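Local atomic coordinates of possible adhesin (Caldicellulosiruptor kronotskyensis, PDB entry 4WA0), a protein that probably anchors this extremely thermophilic bacterium to cellulose as a tapirin-type adhesin, represented here by its C-terminal beta-helix domain. Residues 297-302 with 322-327; 268-273 with 301-306; 312-317 with 331-336; 18-23 with 37-42; 10-15 with 24-29. All coordinates share one frame; numbering follows the deposited sequence. Where two conformers were deposited one is given.

Interaction 1. Residues 297-302 with 322-327; sequences RGNITF and NINATG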
# COMPACT_ATOMS: atom_id res chain seq x y z
N ARG A 297 13.38 -3.48 -14.93
CA ARG A 297 13.62 -4.64 -14.08
C ARG A 297 14.68 -4.38 -13.05
O ARG A 297 15.17 -5.31 -12.42
CB ARG A 297 14.01 -5.90 -14.90
CG ARG A 297 12.86 -6.39 -15.77
CD ARG A 297 13.07 -7.82 -16.21
NE ARG A 297 11.90 -8.44 -16.82
CZ ARG A 297 11.57 -8.41 -18.11
NH1 ARG A 297 12.23 -7.70 -18.98
NH2 ARG A 297 10.50 -9.10 -18.51
N GLY A 298 15.03 -3.13 -12.88
CA GLY A 298 15.84 -2.68 -11.78
C GLY A 298 15.26 -1.50 -11.08
O GLY A 298 14.02 -1.31 -11.07
N ASN A 299 16.11 -0.76 -10.39
CA ASN A 299 15.62 0.35 -9.54
C ASN A 299 15.35 1.58 -10.36
O ASN A 299 15.88 1.74 -11.47
CB ASN A 299 16.61 0.71 -8.49
CG ASN A 299 16.82 -0.44 -7.48
OD1 ASN A 299 15.97 -1.29 -7.25
ND2 ASN A 299 18.03 -0.46 -6.91
N ILE A 300 14.45 2.41 -9.86
CA ILE A 300 14.14 3.72 -10.46
C ILE A 300 14.56 4.79 -9.52
O ILE A 300 14.12 4.81 -8.36
CB ILE A 300 12.63 3.78 -10.89
CG1 ILE A 300 12.42 2.70 -11.96
CG2 ILE A 300 12.22 5.19 -11.34
CD1 ILE A 300 10.97 2.60 -12.39
N THR A 301 15.42 5.72 -10.01
CA THR A 301 16.07 6.76 -9.17
C THR A 301 15.76 8.11 -9.75
O THR A 301 15.86 8.35 -10.95
CB THR A 301 17.59 6.55 -9.10
OG1 THR A 301 17.79 5.22 -8.65
CG2 THR A 301 18.29 7.53 -8.12
N PHE A 302 15.46 9.01 -8.84
CA PHE A 302 15.14 10.41 -9.14
C PHE A 302 16.31 11.15 -8.56
O PHE A 302 16.63 10.99 -7.36
CB PHE A 302 13.79 10.82 -8.54
CG PHE A 302 12.64 10.10 -9.13
CD1 PHE A 302 12.08 10.44 -10.35
CD2 PHE A 302 12.13 8.97 -8.48
CE1 PHE A 302 11.02 9.72 -10.89
CE2 PHE A 302 11.11 8.27 -9.05
CZ PHE A 302 10.55 8.61 -10.25
N ASN A 322 13.44 -0.84 -5.80
CA ASN A 322 13.58 0.32 -4.93
C ASN A 322 13.29 1.54 -5.73
O ASN A 322 13.78 1.64 -6.94
CB ASN A 322 15.03 0.41 -4.40
CG ASN A 322 15.45 -0.85 -3.62
OD1 ASN A 322 15.13 -1.00 -2.50
ND2 ASN A 322 15.99 -1.83 -4.33
N ILE A 323 12.52 2.45 -5.14
CA ILE A 323 12.33 3.81 -5.68
C ILE A 323 13.26 4.67 -4.86
O ILE A 323 13.11 4.73 -3.63
CB ILE A 323 10.86 4.29 -5.52
CG1 ILE A 323 9.92 3.36 -6.30
CG2 ILE A 323 10.75 5.75 -6.06
CD1 ILE A 323 8.49 3.76 -6.01
N ASN A 324 14.27 5.27 -5.53
CA ASN A 324 15.32 5.98 -4.77
C ASN A 324 15.36 7.45 -5.16
O ASN A 324 15.01 7.79 -6.29
CB ASN A 324 16.71 5.37 -5.00
CG ASN A 324 16.86 3.97 -4.39
OD1 ASN A 324 16.10 3.58 -3.51
ND2 ASN A 324 17.74 3.17 -4.99
N ALA A 325 15.78 8.28 -4.23
CA ALA A 325 15.93 9.75 -4.45
C ALA A 325 17.25 10.06 -3.88
O ALA A 325 17.43 10.02 -2.66
CB ALA A 325 14.85 10.57 -3.73
N THR A 326 18.19 10.39 -4.75
CA THR A 326 19.57 10.53 -4.34
C THR A 326 20.08 11.96 -4.17
O THR A 326 21.14 12.15 -3.58
CB THR A 326 20.50 9.78 -5.32
OG1 THR A 326 20.10 10.08 -6.67
CG2 THR A 326 20.44 8.25 -5.06
N GLY A 327 19.33 12.94 -4.70
CA GLY A 327 19.64 14.36 -4.45
C GLY A 327 19.60 14.74 -2.96
O GLY A 327 20.31 15.65 -2.55
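Asn299 and Asn322 stand side by side across two neighbouring parallel strands and show how like residues stack from one coil of a beta-helix to the next. The side-chain polar contact centres on Asn299 OD1, brought to Asn322 by a chi1 of -65° that sets CG anti to the carbonyl carbon. It accepts two bonds from the same face of its amide plane: one from Asn322 ND2 at 3.0 Å and one from the backbone, Asn322 N, also at 3.0 Å. Both donors sit above the carbonyl plane, and the two amides are turned almost perpendicular, 85° apart. Asn322 OD1 takes a bond from Asn19 ND2 on the adjoining strand 17-19, so the asparagines relay along the row.

Backbone bonds follow the parallel pattern. Ile300 N binds Asn322 O, Ile300 O receives Asn324 N at 2.9 Å, Phe302 N binds Asn324 O, and Phe302 O receives Thr326 N where the strand gives out.

Apolar packing lies on the face that bears Ile300, Phe302 and Ile323. There Ile323 CG2 meets the edge of the Phe302 ring in its plane, 3.9 Å from CE2, with the two side chains pointing the same way.

A methyl-to-hydroxyl van der Waals contact lies on the opposite face, the one bearing Thr301 and Asn324: Thr301 CG2 touches Thr326 OG1 at 3.4 Å, the side chains crossing at about a right angle.

The segments of strands 299-302 and 320-325 run 18° apart. Within their parallel sheet, strand 266-268 lies beyond the first and strand 17-19 beyond the second, while strand 313-316 meets Ile300 from another side of the coil.

Interaction 2. Residues 268-273 with 301-306; sequences NDNEAR and TFVGGG
Asp269, the first residue of helix 269-280, reaches across to the backbone that follows Thr301 and joins the helix start to the neighbouring strand. Two hydrogen bonds cross the contact. Asp269 N donates a hydrogen bond to Thr301 O at 2.9 Å, prolonging the parallel pairing of Asn268 with Thr301 by one residue. In return Val303 N binds Asp269 OD1 at 2.8 Å, approaching from 40° above the carboxylate plane. The carboxylate can turn back this way because chi1 of 72° holds CG between the backbone N and the carbonyl carbon.

Charge is handled by the other oxygen. Asp269 OD2 pairs with Arg273 NH1 in a salt bridge of 2.9 Å, one helical turn on, and the arginine lays one face of its guanidinium over Asp269 O. The buried carboxylate is probably stabilised further by its place at the N-terminal end of the helix.

Van der Waals contacts surround the carboxylate. OD2 of Asp269 lies near the plane of the Phe302 ring, 3.6 Å from CD1, with carboxylate and ring 77° apart. Val303 CG2 packs against Asp269 OD1 at 3.3 Å and reaches the side chain of Asn270.

Water bridges Asn268 OD1 and Thr301 OG1, whose side chains run alongside each other; Asn268 ND2 turns instead to Glu271 OE1.

Strand 266-268 is the outermost of its parallel sheet, and its direct passage into a helix is consistent with the capped end of a beta-helix. The same helix carries Glu275, a magnesium ligand.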
# COMPACT_ATOMS: atom_id res chain seq x y z
N ASN A 268 17.16 5.88 -14.43
CA ASN A 268 17.50 7.12 -13.70
C ASN A 268 16.89 8.33 -14.42
O ASN A 268 16.88 8.36 -15.65
CB ASN A 268 19.03 7.29 -13.59
CG ASN A 268 19.66 6.13 -12.92
OD1 ASN A 268 19.13 5.60 -11.93
ND2 ASN A 268 20.77 5.59 -13.51
N ASP A 269 16.31 9.26 -13.66
CA ASP A 269 15.41 10.20 -14.34
C ASP A 269 16.05 11.19 -15.25
O ASP A 269 15.45 11.56 -16.25
CB ASP A 269 14.42 10.85 -13.39
CG ASP A 269 15.05 11.83 -12.49
OD1 ASP A 269 16.24 11.74 -12.15
OD2 ASP A 269 14.27 12.75 -12.08
N ASN A 270 17.29 11.59 -14.96
CA ASN A 270 17.96 12.47 -15.90
C ASN A 270 18.24 11.78 -17.25
O ASN A 270 18.13 12.41 -18.32
CB ASN A 270 19.21 12.99 -15.25
CG ASN A 270 20.20 11.87 -15.00
OD1 ASN A 270 19.85 10.86 -14.41
ND2 ASN A 270 21.41 12.01 -15.50
N GLU A 271 18.62 10.49 -17.25
CA GLU A 271 18.69 9.69 -18.44
C GLU A 271 17.32 9.47 -19.15
O GLU A 271 17.23 9.49 -20.40
CB GLU A 271 19.33 8.31 -18.15
CG GLU A 271 20.83 8.51 -17.84
CD GLU A 271 21.49 7.48 -16.94
OE1 GLU A 271 20.79 6.66 -16.31
OE2 GLU A 271 22.77 7.58 -16.80
N ALA A 272 16.27 9.30 -18.36
CA ALA A 272 14.91 9.24 -18.91
C ALA A 272 14.55 10.55 -19.64
O ALA A 272 14.01 10.52 -20.77
CB ALA A 272 13.86 8.91 -17.86
N ARG A 273 14.92 11.67 -19.07
CA ARG A 273 14.65 12.96 -19.76
C ARG A 273 15.41 13.10 -21.08
O ARG A 273 14.85 13.63 -22.04
CB ARG A 273 14.98 14.14 -18.89
CG ARG A 273 14.03 14.39 -17.69
CD ARG A 273 14.29 15.75 -16.97
NE ARG A 273 15.38 15.70 -16.00
CZ ARG A 273 15.30 15.15 -14.77
NH1 ARG A 273 14.15 14.65 -14.33
NH2 ARG A 273 16.39 15.11 -13.96
N THR A 301 15.42 5.72 -10.01
CA THR A 301 16.07 6.76 -9.17
C THR A 301 15.76 8.11 -9.75
O THR A 301 15.86 8.35 -10.95
CB THR A 301 17.59 6.55 -9.10
OG1 THR A 301 17.79 5.22 -8.65
CG2 THR A 301 18.29 7.53 -8.12
N PHE A 302 15.46 9.01 -8.84
CA PHE A 302 15.14 10.41 -9.14
C PHE A 302 16.31 11.15 -8.56
O PHE A 302 16.63 10.99 -7.36
CB PHE A 302 13.79 10.82 -8.54
CG PHE A 302 12.64 10.10 -9.13
CD1 PHE A 302 12.08 10.44 -10.35
CD2 PHE A 302 12.13 8.97 -8.48
CE1 PHE A 302 11.02 9.72 -10.89
CE2 PHE A 302 11.11 8.27 -9.05
CZ PHE A 302 10.55 8.61 -10.25
N VAL A 303 17.04 11.88 -9.43
CA VAL A 303 18.33 12.43 -9.01
C VAL A 303 18.32 13.88 -8.53
O VAL A 303 19.27 14.30 -7.88
CB VAL A 303 19.48 12.25 -10.06
CG1 VAL A 303 19.67 10.77 -10.39
CG2 VAL A 303 19.19 13.01 -11.33
N GLY A 304 17.26 14.61 -8.81
CA GLY A 304 17.15 15.99 -8.25
C GLY A 304 17.18 16.22 -6.73
O GLY A 304 16.73 15.39 -5.92
N GLY A 305 17.63 17.39 -6.31
CA GLY A 305 17.47 17.78 -4.85
C GLY A 305 16.03 18.00 -4.43
O GLY A 305 15.68 17.93 -3.24
N GLY A 306 15.18 18.27 -5.42
CA GLY A 306 13.82 18.74 -5.17
C GLY A 306 12.74 17.72 -5.52
O GLY A 306 13.00 16.63 -5.97
O HOH W 1 18.05 3.48 -10.79
O HOH W 2 14.42 14.21 -10.16

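Interaction 3. Residues 312-317 with 331-336; sequences GSIISL and AGLTLK
The peptide group joining Gly312 to Ser313 presents one face to Leu335, whose CD1 methyl sits above it, 3.9 Å from Gly312 C and 3.8 Å from Gly312 O. A second flat group, the peptide carbonyl of Lys336, receives a hydrogen bond of 2.9 Å from Gly312 N to Lys336 O, the donor tilted from the carbonyl plane. This is the one hydrogen bond between the two segments, tying the corner before strand 313-316 to strand 333-337, and the unusual backbone of Gly312, with positive phi, is suited to a residue without a side chain.

Deeper in, the contact turns wholly apolar. Leu333 and Leu335 both hold CG anti to the backbone N (chi1 174° and 172°), sending their methyls to Ile314. Ile314 CD1 meets Leu333 CD2 tip to tip at 4.0 Å, and Leu335 CD2 at the same distance but at a slant. Phe321, on the following strand, packs on Ile314, and Leu24, on the neighbouring strand of the next coil, packs on Leu333.

With strand segments 100° apart and no pairing between them, this is the interior packing of two walls of one coil that meet at a corner, as in parallel beta-helix folds.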
# COMPACT_ATOMS: atom_id res chain seq x y z
N GLY A 312 1.17 9.42 -14.40
CA GLY A 312 1.42 8.17 -15.03
C GLY A 312 1.46 6.96 -14.16
O GLY A 312 0.57 6.73 -13.35
N SER A 313 2.55 6.20 -14.28
CA SER A 313 2.70 5.01 -13.48
C SER A 313 4.13 4.51 -13.53
O SER A 313 4.92 4.90 -14.43
CB SER A 313 1.68 3.92 -13.92
OG SER A 313 2.04 3.31 -15.17
N ILE A 314 4.42 3.64 -12.58
CA ILE A 314 5.75 2.97 -12.39
C ILE A 314 5.54 1.48 -12.26
O ILE A 314 4.77 1.01 -11.37
CB ILE A 314 6.48 3.50 -11.12
CG1 ILE A 314 6.70 4.94 -11.27
CG2 ILE A 314 7.72 2.67 -10.84
CD1 ILE A 314 7.12 5.54 -9.95
N ILE A 315 6.25 0.69 -13.11
CA ILE A 315 6.12 -0.77 -13.14
C ILE A 315 7.48 -1.39 -13.09
O ILE A 315 8.32 -1.09 -13.93
CB ILE A 315 5.37 -1.24 -14.40
CG1 ILE A 315 3.97 -0.65 -14.39
CG2 ILE A 315 5.28 -2.78 -14.45
CD1 ILE A 315 3.24 -0.75 -15.68
N SER A 316 7.70 -2.24 -12.09
CA SER A 316 8.91 -3.01 -12.05
C SER A 316 8.56 -4.45 -12.30
O SER A 316 7.61 -4.99 -11.71
CB SER A 316 9.51 -2.93 -10.67
OG SER A 316 10.35 -4.08 -10.40
N LEU A 317 9.37 -5.09 -13.13
CA LEU A 317 9.14 -6.47 -13.54
C LEU A 317 10.39 -7.27 -13.25
O LEU A 317 10.51 -8.37 -13.78
CB LEU A 317 8.79 -6.55 -15.05
CG LEU A 317 7.47 -5.88 -15.46
CD1 LEU A 317 7.24 -5.96 -16.94
CD2 LEU A 317 6.35 -6.48 -14.69
N ALA A 331 13.71 14.36 -0.91
CA ALA A 331 13.28 15.17 -2.05
C ALA A 331 11.77 14.97 -2.34
O ALA A 331 10.99 15.91 -2.59
CB ALA A 331 14.15 14.83 -3.27
N GLY A 332 11.38 13.70 -2.30
CA GLY A 332 9.98 13.32 -2.51
C GLY A 332 9.58 13.06 -3.97
O GLY A 332 10.28 13.49 -4.90
N LEU A 333 8.48 12.34 -4.14
CA LEU A 333 7.92 12.04 -5.43
C LEU A 333 6.43 12.19 -5.24
O LEU A 333 5.87 11.57 -4.31
CB LEU A 333 8.17 10.61 -5.89
CG LEU A 333 7.47 10.17 -7.22
CD1 LEU A 333 8.02 10.96 -8.40
CD2 LEU A 333 7.70 8.67 -7.49
N THR A 334 5.77 12.91 -6.14
CA THR A 334 4.34 12.93 -6.24
C THR A 334 3.97 12.22 -7.52
O THR A 334 4.51 12.58 -8.59
CB THR A 334 3.84 14.39 -6.30
OG1 THR A 334 4.02 14.97 -5.00
CG2 THR A 334 2.44 14.48 -6.67
N LEU A 335 3.13 11.21 -7.41
CA LEU A 335 2.66 10.39 -8.52
C LEU A 335 1.12 10.41 -8.59
O LEU A 335 0.43 9.87 -7.71
CB LEU A 335 3.21 8.98 -8.44
CG LEU A 335 2.69 7.90 -9.41
CD1 LEU A 335 2.97 8.31 -10.86
CD2 LEU A 335 3.32 6.54 -9.07
N LYS A 336 0.61 11.03 -9.65
CA LYS A 336 -0.81 11.00 -9.91
C LYS A 336 -1.01 9.94 -10.96
O LYS A 336 -0.57 10.07 -12.11
CB LYS A 336 -1.30 12.32 -10.47
CG LYS A 336 -2.78 12.28 -10.83
CD LYS A 336 -3.66 12.77 -9.72
CE LYS A 336 -4.67 13.80 -10.17
NZ LYS A 336 -5.76 13.26 -11.02

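Interaction 4. Residues 18-23 with 37-42; sequences LNTNKN and LTIDGG
Thr20 and Asp40 meet where two parallel strands give way to loops, and there the buried side of the contact is knit by hydrogen bonds. Thr38 N binds Leu18 O and Thr20 N binds Thr38 O; one step further the threonine hydroxyl does the work of a backbone carbonyl, Thr20 OG1 accepting from Asp40 N at 2.9 Å. The hydroxyl is placed for this by chi1 of 74°, between the backbone N and the carbonyl carbon. Asn23 N then bonds to Gly41 O at 3.0 Å, so the pairing carries on beyond the regular strands. Gly42 fits close beside Asn23, whose OD1 is 3.9 Å from Gly42 CA. On the interior face Leu18 CD2 rests against Leu37 CG at 4.2 Å, both side chains pointing the same way.

Such stacking of loop on loop as well as strand on strand belongs to the parallel beta-helix, in which each coil repeats the path of the one before.

The outer side is looser and wetter around Asn19 and Thr38. These lie alongside each other, Asn19 OD1 3.4 Å from Thr38 CB, with a water between Asn19 OD1 and Thr38 OG1; Asn19 ND2 turns to Asn322. Another water links the carbonyls of Thr20 and Thr38. Farther along this side the contact is close and charged: Lys22, its chain bent at the last torsion, passes over the Asp40 carboxylate and its NZ bridges to Asp40 OD1 at 2.9 Å, from the same face as the bond from Gly41 N at 2.8 Å. Asp61 offers the ammonium a second carboxylate.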
# COMPACT_ATOMS: atom_id res chain seq x y z
N LEU A 18 9.09 -4.48 -2.79
CA LEU A 18 9.01 -3.03 -3.10
C LEU A 18 9.47 -2.26 -1.86
O LEU A 18 8.88 -2.40 -0.79
CB LEU A 18 7.59 -2.65 -3.51
CG LEU A 18 7.33 -1.11 -3.55
CD1 LEU A 18 8.15 -0.36 -4.60
CD2 LEU A 18 5.87 -0.78 -3.82
N ASN A 19 10.48 -1.39 -2.04
CA ASN A 19 10.88 -0.45 -1.05
C ASN A 19 10.62 0.95 -1.56
O ASN A 19 11.25 1.39 -2.52
CB ASN A 19 12.35 -0.61 -0.74
CG ASN A 19 12.68 -2.01 -0.24
OD1 ASN A 19 12.00 -2.58 0.58
ND2 ASN A 19 13.77 -2.57 -0.76
N THR A 20 9.64 1.67 -1.00
CA THR A 20 9.37 3.03 -1.41
C THR A 20 10.43 4.05 -0.91
O THR A 20 11.29 3.79 -0.06
CB THR A 20 7.98 3.54 -1.03
OG1 THR A 20 7.93 3.79 0.36
CG2 THR A 20 6.95 2.53 -1.31
N ASN A 21 10.38 5.23 -1.52
CA ASN A 21 11.19 6.32 -1.08
C ASN A 21 10.45 7.10 0.01
O ASN A 21 9.26 6.88 0.25
CB ASN A 21 11.52 7.25 -2.25
CG ASN A 21 10.30 7.83 -2.97
OD1 ASN A 21 9.33 7.13 -3.24
ND2 ASN A 21 10.40 9.07 -3.40
N LYS A 22 11.19 7.95 0.74
CA LYS A 22 10.53 8.89 1.68
C LYS A 22 9.73 9.99 1.00
O LYS A 22 9.97 10.40 -0.16
CB LYS A 22 11.61 9.54 2.52
CG LYS A 22 12.28 8.46 3.42
CD LYS A 22 13.47 9.01 4.12
CE LYS A 22 14.36 7.98 4.76
NZ LYS A 22 13.83 7.30 5.94
N ASN A 23 8.69 10.44 1.65
CA ASN A 23 7.86 11.57 1.12
C ASN A 23 7.24 11.24 -0.25
O ASN A 23 7.30 12.00 -1.19
CB ASN A 23 8.70 12.82 1.08
CG ASN A 23 9.03 13.35 2.51
OD1 ASN A 23 8.38 13.05 3.54
ND2 ASN A 23 10.05 14.15 2.57
N LEU A 37 6.62 -5.55 1.12
CA LEU A 37 6.35 -4.11 0.83
C LEU A 37 6.74 -3.23 2.02
O LEU A 37 6.09 -3.29 3.08
CB LEU A 37 4.88 -3.97 0.49
CG LEU A 37 4.46 -2.87 -0.48
CD1 LEU A 37 3.00 -3.00 -0.97
CD2 LEU A 37 4.70 -1.50 0.19
N THR A 38 7.81 -2.41 1.86
CA THR A 38 8.34 -1.55 2.86
C THR A 38 8.10 -0.13 2.45
O THR A 38 8.61 0.36 1.42
CB THR A 38 9.82 -1.83 3.09
OG1 THR A 38 9.96 -3.22 3.49
CG2 THR A 38 10.28 -0.96 4.17
N ILE A 39 7.24 0.48 3.23
CA ILE A 39 6.81 1.87 3.01
C ILE A 39 7.65 2.77 3.89
O ILE A 39 7.52 2.78 5.16
CB ILE A 39 5.32 2.05 3.30
CG1 ILE A 39 4.47 1.15 2.38
CG2 ILE A 39 4.92 3.52 3.12
CD1 ILE A 39 2.95 1.23 2.59
N ASP A 40 8.46 3.59 3.23
CA ASP A 40 9.31 4.51 4.01
C ASP A 40 8.52 5.73 4.48
O ASP A 40 7.38 6.03 4.03
CB ASP A 40 10.57 4.95 3.21
CG ASP A 40 11.80 5.11 4.14
OD1 ASP A 40 11.71 5.34 5.47
OD2 ASP A 40 12.89 5.08 3.51
N GLY A 41 9.13 6.42 5.45
CA GLY A 41 8.40 7.50 6.13
C GLY A 41 7.85 8.59 5.24
O GLY A 41 8.49 8.99 4.28
N GLY A 42 6.72 9.13 5.66
CA GLY A 42 6.11 10.20 4.94
C GLY A 42 5.26 9.84 3.74
O GLY A 42 5.01 10.70 2.89
O HOH W 3 10.50 -4.57 1.08
O HOH W 4 11.44 1.57 1.78
O HOH W 5 6.97 7.62 1.69

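Interaction 5. Residues 10-15 with 24-29; sequences YAIFSK and LTVENG
In Ile12, chi1 of -57° sets CG1 opposite the carbonyl carbon and a chi2 of 170° stretches the branch outward, carrying CD1 to 4.0 Å from Leu24 CD2. Leu24 answers from the other strand with CG swung away from its own backbone N, chi1 172°, and the two side chains meet tip to tip across the inside of the coil. Val26, two residues along, has its methyls split between two neighbours: CG1 comes within 3.8 Å of Ala11 CB, while CG2 lies 4.2 Å from Ile12 CD1, at a slant.

The chain turns a corner at Ala11 and Ile12, which is how two adjacent residues can both point at strand 24-27. Ala11 CB also touches the carbonyl of Asn28, 3.7 Å from its oxygen, and Gly29 passes close to the backbone at Ala11. Ile323 and Leu335 pack on Ile12 from the adjoining coil, and Phe45 lies against Leu24 and Val26 on the other flank, so the group is part of the apolar interior of the beta-helix.

No hydrogen bond or charge pair spans the contact. Its hold therefore rests on close methyl packing and on the exclusion of water, and the buried Asn28 O, which has no polar partner in the model, is probably a modest cost against that gain.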
# COMPACT_ATOMS: atom_id res chain seq x y z
N TYR A 10 -2.19 -0.05 -12.08
CA TYR A 10 -1.49 0.26 -10.88
C TYR A 10 -0.69 1.53 -11.02
O TYR A 10 -0.01 1.71 -12.04
CB TYR A 10 -0.56 -0.92 -10.46
CG TYR A 10 -1.39 -2.02 -9.84
CD1 TYR A 10 -2.01 -2.94 -10.64
CD2 TYR A 10 -1.61 -2.10 -8.48
CE1 TYR A 10 -2.81 -3.93 -10.11
CE2 TYR A 10 -2.40 -3.10 -7.93
CZ TYR A 10 -3.00 -4.00 -8.78
OH TYR A 10 -3.85 -5.00 -8.34
N ALA A 11 -0.75 2.38 -10.02
CA ALA A 11 0.13 3.53 -9.94
C ALA A 11 1.58 3.02 -9.80
O ALA A 11 2.55 3.55 -10.44
CB ALA A 11 -0.21 4.37 -8.79
N ILE A 12 1.74 2.02 -8.93
CA ILE A 12 3.04 1.38 -8.71
C ILE A 12 2.78 -0.14 -8.67
O ILE A 12 2.03 -0.63 -7.80
CB ILE A 12 3.73 1.83 -7.42
CG1 ILE A 12 3.94 3.34 -7.38
CG2 ILE A 12 5.07 1.14 -7.26
CD1 ILE A 12 4.38 3.83 -6.06
N PHE A 13 3.39 -0.87 -9.60
CA PHE A 13 3.32 -2.33 -9.62
C PHE A 13 4.73 -2.89 -9.47
O PHE A 13 5.64 -2.56 -10.24
CB PHE A 13 2.67 -2.79 -10.90
CG PHE A 13 2.56 -4.28 -10.99
CD1 PHE A 13 3.67 -5.05 -11.38
CD2 PHE A 13 1.36 -4.90 -10.69
CE1 PHE A 13 3.54 -6.44 -11.38
CE2 PHE A 13 1.24 -6.27 -10.70
CZ PHE A 13 2.33 -7.02 -11.06
N SER A 14 4.97 -3.74 -8.49
CA SER A 14 6.26 -4.38 -8.32
C SER A 14 6.11 -5.89 -8.31
O SER A 14 5.45 -6.47 -7.41
CB SER A 14 6.87 -3.91 -7.00
OG SER A 14 8.18 -4.43 -6.77
N LYS A 15 6.78 -6.56 -9.24
CA LYS A 15 6.72 -8.05 -9.32
C LYS A 15 7.19 -8.67 -8.02
O LYS A 15 6.55 -9.61 -7.54
CB LYS A 15 7.44 -8.62 -10.53
CG LYS A 15 7.56 -10.18 -10.56
CD LYS A 15 8.34 -10.61 -11.82
CE LYS A 15 9.54 -11.50 -11.49
NZ LYS A 15 10.64 -11.37 -12.53
N LEU A 24 6.73 10.04 -0.36
CA LEU A 24 6.05 9.57 -1.55
C LEU A 24 4.59 9.94 -1.42
O LEU A 24 3.94 9.54 -0.42
CB LEU A 24 6.20 8.04 -1.68
CG LEU A 24 5.38 7.34 -2.79
CD1 LEU A 24 5.79 7.82 -4.17
CD2 LEU A 24 5.48 5.83 -2.81
N THR A 25 4.03 10.63 -2.43
CA THR A 25 2.63 10.98 -2.49
C THR A 25 2.02 10.29 -3.70
O THR A 25 2.58 10.37 -4.83
CB THR A 25 2.40 12.50 -2.62
OG1 THR A 25 3.07 13.21 -1.59
CG2 THR A 25 0.92 12.83 -2.63
N VAL A 26 0.97 9.52 -3.49
CA VAL A 26 0.34 8.77 -4.60
C VAL A 26 -1.15 9.07 -4.58
O VAL A 26 -1.82 8.87 -3.55
CB VAL A 26 0.52 7.25 -4.53
CG1 VAL A 26 -0.14 6.57 -5.75
CG2 VAL A 26 1.97 6.83 -4.45
N GLU A 27 -1.66 9.49 -5.75
CA GLU A 27 -3.05 9.81 -5.92
C GLU A 27 -3.62 8.97 -6.99
O GLU A 27 -3.16 9.08 -8.17
CB GLU A 27 -3.18 11.32 -6.27
CG GLU A 27 -4.55 11.80 -6.71
CD GLU A 27 -5.58 11.90 -5.61
OE1 GLU A 27 -5.28 11.75 -4.44
OE2 GLU A 27 -6.74 12.16 -5.94
N ASN A 28 -4.66 8.19 -6.65
CA ASN A 28 -5.35 7.30 -7.53
C ASN A 28 -4.56 6.06 -7.96
O ASN A 28 -3.39 5.89 -7.66
CB ASN A 28 -5.92 8.04 -8.76
CG ASN A 28 -7.05 9.01 -8.36
OD1 ASN A 28 -7.80 8.74 -7.40
ND2 ASN A 28 -7.12 10.13 -9.02
N GLY A 29 -5.26 5.16 -8.65
CA GLY A 29 -4.73 3.85 -8.92
C GLY A 29 -4.59 2.94 -7.72
O GLY A 29 -5.04 3.26 -6.66

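The five contacts divide by direction. Interactions 1 and 4 stack successive coils along one face, joined where Asn19 meets Asn322, and combine backbone pairing with outward polar side chains. Interactions 3 and 5 instead run across the interior, between walls: both are buried and chiefly methyl packing, with centres about 6 Å apart, and their strands pair with each other, 313-316 with 10-14 and 333-337 with 24-27. Interaction 2 shares Thr301 and Phe302 with interaction 1 but lies farther out, where a helix takes over from a strand and a buried aspartate is paired with an arginine of its own helix. Phe302 and Leu333, in contact, link this end to the apolar core.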